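Local coordinates for protein enoyl-CoA hydratase/isomerase (Mycobacterium abscessus, PDB 3QXZ) that probably catalyses the hydration or double-bond isomerisation of enoyl-CoA thioesters, as a member of the crotonase-like enoyl-CoA hydratase/isomerase family, at residues Ala246-Arg251 with Pro258-Gly263; Ala205-Ala210 with His237-Gly242. One frame throughout, in Å; residues are numbered along the deposited sequence.

Interaction 1: residues Ala246-Arg251 with Pro258-Gly263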
loop_
_atom_site.group_PDB
_atom_site.type_symbol
_atom_site.label_atom_id
_atom_site.label_comp_id
_atom_site.label_asym_id
_atom_site.label_seq_id
_atom_site.Cartn_x
_atom_site.Cartn_y
_atom_site.Cartn_z
ATOM N N ALA A 246 28.088 -13.740 6.981
ATOM C CA ALA A 246 27.218 -13.667 8.154
ATOM C C ALA A 246 27.999 -13.537 9.457
ATOM O O ALA A 246 27.472 -13.029 10.456
ATOM C CB ALA A 246 26.246 -14.857 8.209
ATOM N N ALA A 247 29.250 -13.995 9.439
ATOM C CA ALA A 247 30.119 -13.806 10.607
ATOM C C ALA A 247 30.892 -12.501 10.503
ATOM O O ALA A 247 31.153 -11.849 11.527
ATOM C CB ALA A 247 31.061 -14.975 10.750
ATOM N N GLU A 248 31.247 -12.116 9.283
ATOM C CA GLU A 248 32.012 -10.892 9.048
ATOM C C GLU A 248 31.258 -9.602 9.417
ATOM O O GLU A 248 31.838 -8.645 9.925
ATOM C CB GLU A 248 32.488 -10.832 7.591
ATOM C CG GLU A 248 33.206 -9.529 7.169
ATOM C CD GLU A 248 34.509 -9.206 7.937
ATOM O OE1 GLU A 248 34.954 -9.946 8.845
ATOM O OE2 GLU A 248 35.064 -8.145 7.624
ATOM N N GLY A 249 29.960 -9.550 9.142
ATOM C CA GLY A 249 29.188 -8.363 9.494
ATOM C C GLY A 249 29.293 -8.001 10.972
ATOM O O GLY A 249 29.687 -6.873 11.316
ATOM N N PRO A 250 28.909 -8.936 11.864
ATOM C CA PRO A 250 29.068 -8.667 13.305
ATOM C C PRO A 250 30.528 -8.489 13.728
ATOM O O PRO A 250 30.808 -7.596 14.538
ATOM C CB PRO A 250 28.456 -9.909 13.971
ATOM C CG PRO A 250 27.448 -10.430 12.905
ATOM C CD PRO A 250 28.197 -10.202 11.615
ATOM N N ARG A 251 31.432 -9.290 13.181
ATOM C CA ARG A 251 32.854 -9.167 13.580
ATOM C C ARG A 251 33.400 -7.775 13.255
ATOM O O ARG A 251 34.077 -7.164 14.087
ATOM C CB ARG A 251 33.697 -10.223 12.892
ATOM C CG ARG A 251 35.184 -10.130 13.209
ATOM C CD ARG A 251 35.955 -11.197 12.468
ATOM N NE ARG A 251 35.236 -12.456 12.563
ATOM C CZ ARG A 251 34.672 -13.074 11.532
ATOM N NH1 ARG A 251 34.018 -14.204 11.736
ATOM N NH2 ARG A 251 34.780 -12.575 10.302
ATOM N N PRO A 258 35.446 -1.371 8.638
ATOM C CA PRO A 258 34.534 -1.705 7.532
ATOM C C PRO A 258 34.489 -3.209 7.291
ATOM O O PRO A 258 35.503 -3.889 7.426
ATOM C CB PRO A 258 35.160 -0.993 6.322
ATOM C CG PRO A 258 36.005 0.107 6.920
ATOM C CD PRO A 258 36.575 -0.534 8.163
ATOM N N PRO A 259 33.306 -3.740 6.931
ATOM C CA PRO A 259 33.239 -5.166 6.645
ATOM C C PRO A 259 33.976 -5.515 5.345
ATOM O O PRO A 259 33.997 -4.705 4.418
ATOM C CB PRO A 259 31.730 -5.428 6.532
ATOM C CG PRO A 259 31.134 -4.110 6.120
ATOM C CD PRO A 259 31.996 -3.065 6.802
ATOM N N ARG A 260 34.591 -6.693 5.317
ATOM C CA ARG A 260 35.285 -7.199 4.136
ATOM C C ARG A 260 34.429 -8.287 3.525
ATOM O O ARG A 260 34.621 -9.464 3.791
ATOM C CB ARG A 260 36.675 -7.739 4.529
ATOM C CG ARG A 260 37.534 -6.715 5.212
ATOM C CD ARG A 260 38.910 -7.272 5.537
ATOM N NE ARG A 260 39.736 -6.246 6.159
ATOM C CZ ARG A 260 41.071 -6.225 6.118
ATOM N NH1 ARG A 260 41.751 -7.178 5.479
ATOM N NH2 ARG A 260 41.725 -5.238 6.712
ATOM N N TRP A 261 33.449 -7.883 2.722
ATOM C CA TRP A 261 32.515 -8.862 2.177
ATOM C C TRP A 261 33.159 -9.754 1.114
ATOM O O TRP A 261 33.915 -9.263 0.258
ATOM C CB TRP A 261 31.297 -8.165 1.572
ATOM C CG TRP A 261 30.545 -7.217 2.438
ATOM C CD1 TRP A 261 30.305 -5.909 2.151
ATOM C CD2 TRP A 261 29.880 -7.489 3.686
ATOM N NE1 TRP A 261 29.535 -5.336 3.139
ATOM C CE2 TRP A 261 29.247 -6.281 4.091
ATOM C CE3 TRP A 261 29.765 -8.625 4.506
ATOM C CZ2 TRP A 261 28.502 -6.188 5.272
ATOM C CZ3 TRP A 261 29.033 -8.530 5.696
ATOM C CH2 TRP A 261 28.412 -7.317 6.061
ATOM N N ALA A 262 32.829 -11.040 1.163
ATOM C CA ALA A 262 33.310 -11.997 0.154
ATOM C C ALA A 262 32.242 -12.337 -0.875
ATOM O O ALA A 262 32.570 -12.744 -1.995
ATOM C CB ALA A 262 33.790 -13.269 0.821
ATOM N N GLY A 263 30.965 -12.194 -0.504
ATOM C CA GLY A 263 29.859 -12.677 -1.340
ATOM C C GLY A 263 29.885 -14.192 -1.437
ATOM O O GLY A 263 30.660 -14.857 -0.733
#
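Glu248 reaches from the last helix of the chain to the tail that doubles back along it, and its OE2 accepts the backbone N-H of Arg260 at 2.8 Å. The bond is nearly straight, 163° at the hydrogen, and uses the anti lone pair of OE2, the one turned away from OE1. The same oxygen lies 3.5 Å from CB of Arg260, while the methylene carbon CG of Glu248 rests 3.7 Å from the carbonyl O of Arg260. Beyond CB the arginine runs off in an extended chain, so the grip is on its backbone and not on its guanidinium. The next residue, Trp261, brings the six-membered end of its indole against the bare backbone of Gly249, with CH2 3.7 Å from CA of Gly249. CB of Pro259 sits over one face of that indole, near its rim.

A bend at chi2 (61°) places the carboxylate of Glu248, which is held at both oxygens. OE1 of Glu248 receives a weak hydrogen bond, part of a salt bridge, from NH2 of Arg251 at 3.0 Å, and Arg257 makes a salt bridge to OE2. Asp245 takes the backbone N-H groups of Ala262 and Gly263. Two arginines and a peptide N-H thus share one buried carboxylate, which would probably keep it ionised and ties the irregular C-terminal tail to helix 245-255.

Interaction 2: residues Ala205-Ala210 with His237-Gly242; sequences APESAA and HLRLMG. With EDO (1,2-ethanediol), chain H.
Glu207 and Arg239 both swing CG away from their own backbone N (chi1 -164° and 179°), which carries the two side chains out of their helices toward each other. Glu207 then folds at chi2, whereas Arg239 stays extended as far as NE, and the two chains meet at about a right angle. The guanidinium approaches side-on: NE of Arg239 lies 2.9 Å and NH2 3.2 Å from the single oxygen OE2 of Glu207. That oxygen sits in the guanidinium plane, yet both nitrogens come to it from the same face of the carboxylate, the two planes being 66° apart. A water completes the ring, donating to OE1 of Glu207 at 2.6 Å and accepting a weak bond from NH2 of Arg239.

Beneath the salt bridge, Leu240 inserts its CD2 methyl between the helices, 3.8 Å from CG of Glu207 and 3.7 Å from the backbone N of Ser208. Leu211 also touches both Arg239 and Leu240. OG of Ser208 is hydrogen-bonded to the carbonyl of Val140 of the second subunit, whose Ala141 packs on Leu240. The 1,2-ethanediol, probably from the crystallisation liquor, donates from O1 to the carbonyl O of Pro206 at 3.0 Å.

Helices 206-222 and 226-241 form an antiparallel hairpin, the axes of their short segments 10.4 Å apart. Its open end is therefore joined by a charged pair above a leucine contact, with the second subunit packed against the leucine; the water gives OE1 a donor of its own, so both carboxylate oxygens are engaged, which would probably favour the ionised form.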
loop_
_atom_site.group_PDB
_atom_site.type_symbol
_atom_site.label_atom_id
_atom_site.label_comp_id
_atom_site.label_asym_id
_atom_site.label_seq_id
_atom_site.Cartn_x
_atom_site.Cartn_y
_atom_site.Cartn_z
ATOM N N ALA A 205 25.853 -6.478 2.818
ATOM C CA ALA A 205 26.477 -7.667 2.215
ATOM C C ALA A 205 25.880 -7.933 0.824
ATOM O O ALA A 205 24.668 -7.774 0.633
ATOM C CB ALA A 205 26.305 -8.886 3.108
ATOM N N PRO A 206 26.706 -8.345 -0.156
ATOM C CA PRO A 206 26.183 -8.523 -1.532
ATOM C C PRO A 206 25.058 -9.545 -1.631
ATOM O O PRO A 206 24.019 -9.268 -2.251
ATOM C CB PRO A 206 27.412 -8.970 -2.348
ATOM C CG PRO A 206 28.539 -9.111 -1.376
ATOM C CD PRO A 206 28.172 -8.513 -0.067
ATOM N N GLU A 207 25.225 -10.715 -1.018
ATOM C CA GLU A 207 24.191 -11.740 -1.111
ATOM C C GLU A 207 22.961 -11.356 -0.286
ATOM O O GLU A 207 21.828 -11.702 -0.643
ATOM C CB GLU A 207 24.738 -13.129 -0.730
ATOM C CG GLU A 207 23.836 -14.281 -1.162
ATOM C CD GLU A 207 23.710 -14.481 -2.669
ATOM O OE1 GLU A 207 24.451 -13.858 -3.470
ATOM O OE2 GLU A 207 22.851 -15.290 -3.050
ATOM N N SER A 208 23.163 -10.670 0.839
ATOM C CA SER A 208 22.037 -10.165 1.635
ATOM C C SER A 208 21.143 -9.244 0.787
ATOM O O SER A 208 19.907 -9.399 0.769
ATOM C CB SER A 208 22.573 -9.386 2.840
ATOM O OG SER A 208 23.218 -10.254 3.755
ATOM N N ALA A 209 21.759 -8.289 0.095
ATOM C CA ALA A 209 20.977 -7.388 -0.766
ATOM C C ALA A 209 20.269 -8.148 -1.872
ATOM O O ALA A 209 19.087 -7.895 -2.133
ATOM C CB ALA A 209 21.865 -6.319 -1.359
ATOM N N ALA A 210 20.964 -9.085 -2.514
ATOM C CA ALA A 210 20.378 -9.809 -3.654
ATOM C C ALA A 210 19.182 -10.651 -3.214
ATOM O O ALA A 210 18.130 -10.632 -3.876
ATOM C CB ALA A 210 21.440 -10.697 -4.310
ATOM N N HIS A 237 17.965 -17.588 4.711
ATOM C CA HIS A 237 18.787 -17.542 5.922
ATOM C C HIS A 237 19.768 -18.698 5.966
ATOM O O HIS A 237 20.913 -18.498 6.360
ATOM C CB HIS A 237 17.927 -17.486 7.179
ATOM C CG HIS A 237 17.643 -16.088 7.625
ATOM N ND1 HIS A 237 16.761 -15.256 6.970
ATOM C CD2 HIS A 237 18.179 -15.355 8.635
ATOM C CE1 HIS A 237 16.745 -14.070 7.568
ATOM N NE2 HIS A 237 17.606 -14.108 8.576
ATOM N N LEU A 238 19.357 -19.914 5.595
ATOM C CA LEU A 238 20.326 -21.015 5.592
ATOM C C LEU A 238 21.444 -20.731 4.602
ATOM O O LEU A 238 22.610 -20.997 4.913
ATOM C CB LEU A 238 19.624 -22.359 5.324
ATOM C CG LEU A 238 18.660 -22.876 6.401
ATOM C CD1 LEU A 238 18.066 -24.207 5.949
ATOM C CD2 LEU A 238 19.381 -23.030 7.735
ATOM N N ARG A 239 21.124 -20.188 3.436
ATOM C CA ARG A 239 22.138 -19.810 2.451
ATOM C C ARG A 239 23.085 -18.752 3.000
ATOM O O ARG A 239 24.316 -18.905 2.892
ATOM C CB ARG A 239 21.470 -19.325 1.164
ATOM C CG ARG A 239 22.417 -18.865 0.058
ATOM C CD ARG A 239 21.672 -18.678 -1.257
ATOM N NE ARG A 239 22.474 -18.058 -2.317
ATOM C CZ ARG A 239 23.308 -18.723 -3.117
ATOM N NH1 ARG A 239 23.489 -20.034 -2.966
ATOM N NH2 ARG A 239 23.984 -18.072 -4.062
ATOM N N LEU A 240 22.541 -17.700 3.606
ATOM C CA LEU A 240 23.363 -16.620 4.160
ATOM C C LEU A 240 24.167 -17.045 5.379
ATOM O O LEU A 240 25.364 -16.715 5.492
ATOM C CB LEU A 240 22.465 -15.430 4.529
ATOM C CG LEU A 240 21.840 -14.779 3.296
ATOM C CD1 LEU A 240 20.652 -13.898 3.731
ATOM C CD2 LEU A 240 22.867 -13.971 2.474
ATOM N N MET A 241 23.539 -17.773 6.292
ATOM C CA MET A 241 24.248 -18.218 7.499
ATOM C C MET A 241 25.313 -19.269 7.186
ATOM O O MET A 241 26.206 -19.490 8.008
ATOM C CB MET A 241 23.249 -18.725 8.540
ATOM C CG MET A 241 22.333 -17.633 9.065
ATOM S SD MET A 241 21.082 -18.232 10.213
ATOM C CE MET A 241 20.579 -19.791 9.507
ATOM N N GLY A 242 25.226 -19.915 6.032
ATOM C CA GLY A 242 26.258 -20.859 5.611
ATOM C C GLY A 242 27.412 -20.199 4.892
ATOM O O GLY A 242 28.266 -20.916 4.350
HETATM C C1 EDO H . 23.713 -7.884 -5.664
HETATM O O1 EDO H . 23.248 -7.364 -4.417
HETATM C C2 EDO H . 24.762 -6.907 -6.167
HETATM O O2 EDO H . 25.964 -6.979 -5.361
HETATM O O HOH W 1 25.224 -15.582 -5.316
#

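Helix 226-241 of interaction 2 leads directly into helix 245-255 of interaction 1, and the tail then returns along that last helix toward the start of helix 206-222. The centres of the two contacts are about 11 Å apart and they touch directly. Trp261 links them: its CE2 lies 3.6 Å from CA of Ala205, and its CB 3.5 Å from CD of Pro206. Ala246 CB also packs 3.4 Å from the carbonyl O of Leu240. Both contacts meet the second subunit, placing this C-terminal helical region at a subunit interface. The side chain of Glu207 is about 10 Å, and that of Trp261 about 13 Å, from a bound potassium ion, so neither is a ligand.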